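Local coordinates for protein endo-alpha-(1->5)-L-arabinanase (Bacillus licheniformis, PDB 6B7K) that probably hydrolyses internal (1->5)-alpha-arabinofuranosidic linkages in arabinans, as a calcium-containing glycoside hydrolase of family 43, at residues 26-29 with 30-33. Numbering follows the deposited sequence.
Sequences IIKE and GNTW
K28 lies across one face of the W33 indole at the tight end of a beta hairpin whose two-residue loop joins strands 25-29 and 32-38, in a blade of the five-bladed beta-propeller characteristic of family 43. The two residues form a non-hydrogen-bonded antiparallel pair, and their side chains leave the same side of the sheet. With CG anti to the backbone N (chi1 -163°), the lysine sends its methylenes over the ring: CD sits 3.5 Å from the centroid of the W33 six-membered ring, almost on its normal, in a CH-pi contact. CE follows, towards the rim, 3.4 Å from W33 CZ2. A bend at the last torsion then carries the ammonium towards the turn, its NZ still 4.7 Å from the centroid of the five-membered ring, a cation-pi distance. A long aliphatic chain with a charged end suits this place, since it can pack on an aromatic and still reach a carbonyl. I26 approaches the indole differently, its CG1 meeting the edge at W33 CE3 (4.1 Å), while W13 makes an edge-to-face ring contact with W33. A leucine in place of W33 would probably leave the lysine methylenes without their flat platform and the ammonium without its pi partner, so that the chain could swing more freely. The turn from E29 to T32 is type II', and G30 takes its first corner with phi 65° and psi -136°, a conformation that glycine adopts easily and residues with a side chain seldom do. T32 N donates to E29 O (3.2 Å), whereas the return bond from E29 N to T32 O is weak. On the opposite face of the hairpin, the E29 carboxylate accepts a hydrogen bond from I116 N. K28 NZ finally donates to G30 O at 3.0 Å, meeting a lone pair in the carbonyl plane.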
ATOM      1  N   ILE A  26       3.642  -3.720  -6.278  1.00 32.09           N
ATOM      2  CA  ILE A  26       4.363  -4.274  -7.419  1.00 32.55           C
ATOM      3  C   ILE A  26       5.807  -3.796  -7.405  1.00 33.57           C
ATOM      4  O   ILE A  26       6.123  -2.672  -6.988  1.00 34.88           O
ATOM      5  CB  ILE A  26       3.668  -3.907  -8.749  1.00 34.79           C
ATOM      6  CG1 ILE A  26       4.299  -4.661  -9.922  1.00 35.28           C
ATOM      7  CG2 ILE A  26       3.730  -2.412  -8.996  1.00 36.93           C
ATOM      8  CD1 ILE A  26       4.208  -6.165  -9.814  1.00 32.70           C
ATOM      9  N   ILE A  27       6.697  -4.679  -7.858  1.00 34.92           N
ATOM     10  CA  ILE A  27       8.105  -4.381  -8.092  1.00 35.60           C
ATOM     11  C   ILE A  27       8.536  -5.252  -9.269  1.00 37.75           C
ATOM     12  O   ILE A  27       7.787  -6.114  -9.734  1.00 39.50           O
ATOM     13  CB  ILE A  27       8.968  -4.633  -6.832  1.00 34.76           C
ATOM     14  CG1 ILE A  27      10.397  -4.085  -6.990  1.00 35.44           C
ATOM     15  CG2 ILE A  27       8.986  -6.115  -6.480  1.00 35.44           C
ATOM     16  CD1 ILE A  27      10.472  -2.614  -7.336  1.00 35.04           C
ATOM     17  N   LYS A  28       9.752  -5.026  -9.762  1.00 37.98           N
ATOM     18  CA  LYS A  28      10.198  -5.664 -10.997  1.00 39.18           C
ATOM     19  C   LYS A  28      11.717  -5.700 -10.985  1.00 40.74           C
ATOM     20  O   LYS A  28      12.357  -4.657 -11.150  1.00 40.78           O
ATOM     21  CB  LYS A  28       9.666  -4.903 -12.202  1.00 39.18           C
ATOM     22  CG  LYS A  28       9.702  -5.655 -13.511  1.00 41.77           C
ATOM     23  CD  LYS A  28       9.352  -4.712 -14.641  1.00 42.45           C
ATOM     24  CE  LYS A  28       9.406  -5.396 -15.988  1.00 45.48           C
ATOM     25  NZ  LYS A  28      10.662  -6.163 -16.185  1.00 47.48           N
ATOM     26  N   GLU A  29      12.285  -6.884 -10.778  1.00 42.21           N
ATOM     27  CA  GLU A  29      13.728  -7.080 -10.749  1.00 44.05           C
ATOM     28  C   GLU A  29      14.133  -7.867 -11.992  1.00 47.74           C
ATOM     29  O   GLU A  29      13.676  -9.001 -12.187  1.00 49.23           O
ATOM     30  CB  GLU A  29      14.155  -7.821  -9.480  1.00 43.56           C
ATOM     31  CG  GLU A  29      15.623  -8.212  -9.451  1.00 45.23           C
ATOM     32  CD  GLU A  29      15.969  -9.070  -8.249  1.00 44.63           C
ATOM     33  OE1 GLU A  29      16.048  -8.532  -7.126  1.00 42.59           O
ATOM     34  OE2 GLU A  29      16.154 -10.291  -8.427  1.00 46.55           O
ATOM     35  N   GLY A  30      14.988  -7.273 -12.818  1.00 49.68           N
ATOM     36  CA  GLY A  30      15.269  -7.865 -14.106  1.00 52.88           C
ATOM     37  C   GLY A  30      14.020  -7.855 -14.959  1.00 53.69           C
ATOM     38  O   GLY A  30      13.274  -6.868 -15.005  1.00 52.03           O
ATOM     39  N   ASN A  31      13.771  -8.973 -15.637  1.00 56.22           N
ATOM     40  CA  ASN A  31      12.561  -9.138 -16.430  1.00 56.72           C
ATOM     41  C   ASN A  31      11.408  -9.741 -15.640  1.00 54.57           C
ATOM     42  O   ASN A  31      10.342  -9.978 -16.216  1.00 55.35           O
ATOM     43  CB  ASN A  31      12.846 -10.014 -17.655  1.00 60.74           C
ATOM     44  CG  ASN A  31      13.309  -9.210 -18.853  1.00 62.53           C
ATOM     45  OD1 ASN A  31      12.967  -8.035 -18.997  1.00 61.49           O
ATOM     46  ND2 ASN A  31      14.087  -9.841 -19.723  1.00 65.22           N
ATOM     47  N   THR A  32      11.586  -9.986 -14.345  1.00 52.24           N
ATOM     48  CA  THR A  32      10.594 -10.682 -13.536  1.00 50.78           C
ATOM     49  C   THR A  32       9.802  -9.689 -12.697  1.00 47.90           C
ATOM     50  O   THR A  32      10.383  -8.900 -11.943  1.00 45.78           O
ATOM     51  CB  THR A  32      11.263 -11.715 -12.628  1.00 51.13           C
ATOM     52  OG1 THR A  32      12.031 -12.626 -13.423  1.00 54.54           O
ATOM     53  CG2 THR A  32      10.212 -12.492 -11.849  1.00 50.26           C
ATOM     54  N   TRP A  33       8.480  -9.733 -12.829  1.00 48.17           N
ATOM     55  CA  TRP A  33       7.608  -8.949 -11.969  1.00 46.81           C
ATOM     56  C   TRP A  33       7.392  -9.683 -10.652  1.00 46.75           C
ATOM     57  O   TRP A  33       7.286 -10.912 -10.622  1.00 48.15           O
ATOM     58  CB  TRP A  33       6.256  -8.700 -12.642  1.00 47.04           C
ATOM     59  CG  TRP A  33       6.314  -8.097 -14.017  1.00 48.29           C
ATOM     60  CD1 TRP A  33       6.558  -8.749 -15.190  1.00 51.31           C
ATOM     61  CD2 TRP A  33       6.086  -6.726 -14.362  1.00 47.14           C
ATOM     62  NE1 TRP A  33       6.511  -7.868 -16.243  1.00 52.20           N
ATOM     63  CE2 TRP A  33       6.221  -6.619 -15.762  1.00 49.77           C
ATOM     64  CE3 TRP A  33       5.787  -5.577 -13.624  1.00 45.03           C
ATOM     65  CZ2 TRP A  33       6.066  -5.411 -16.436  1.00 50.07           C
ATOM     66  CZ3 TRP A  33       5.636  -4.380 -14.295  1.00 45.51           C
ATOM     67  CH2 TRP A  33       5.778  -4.305 -15.688  1.00 47.91           C
TER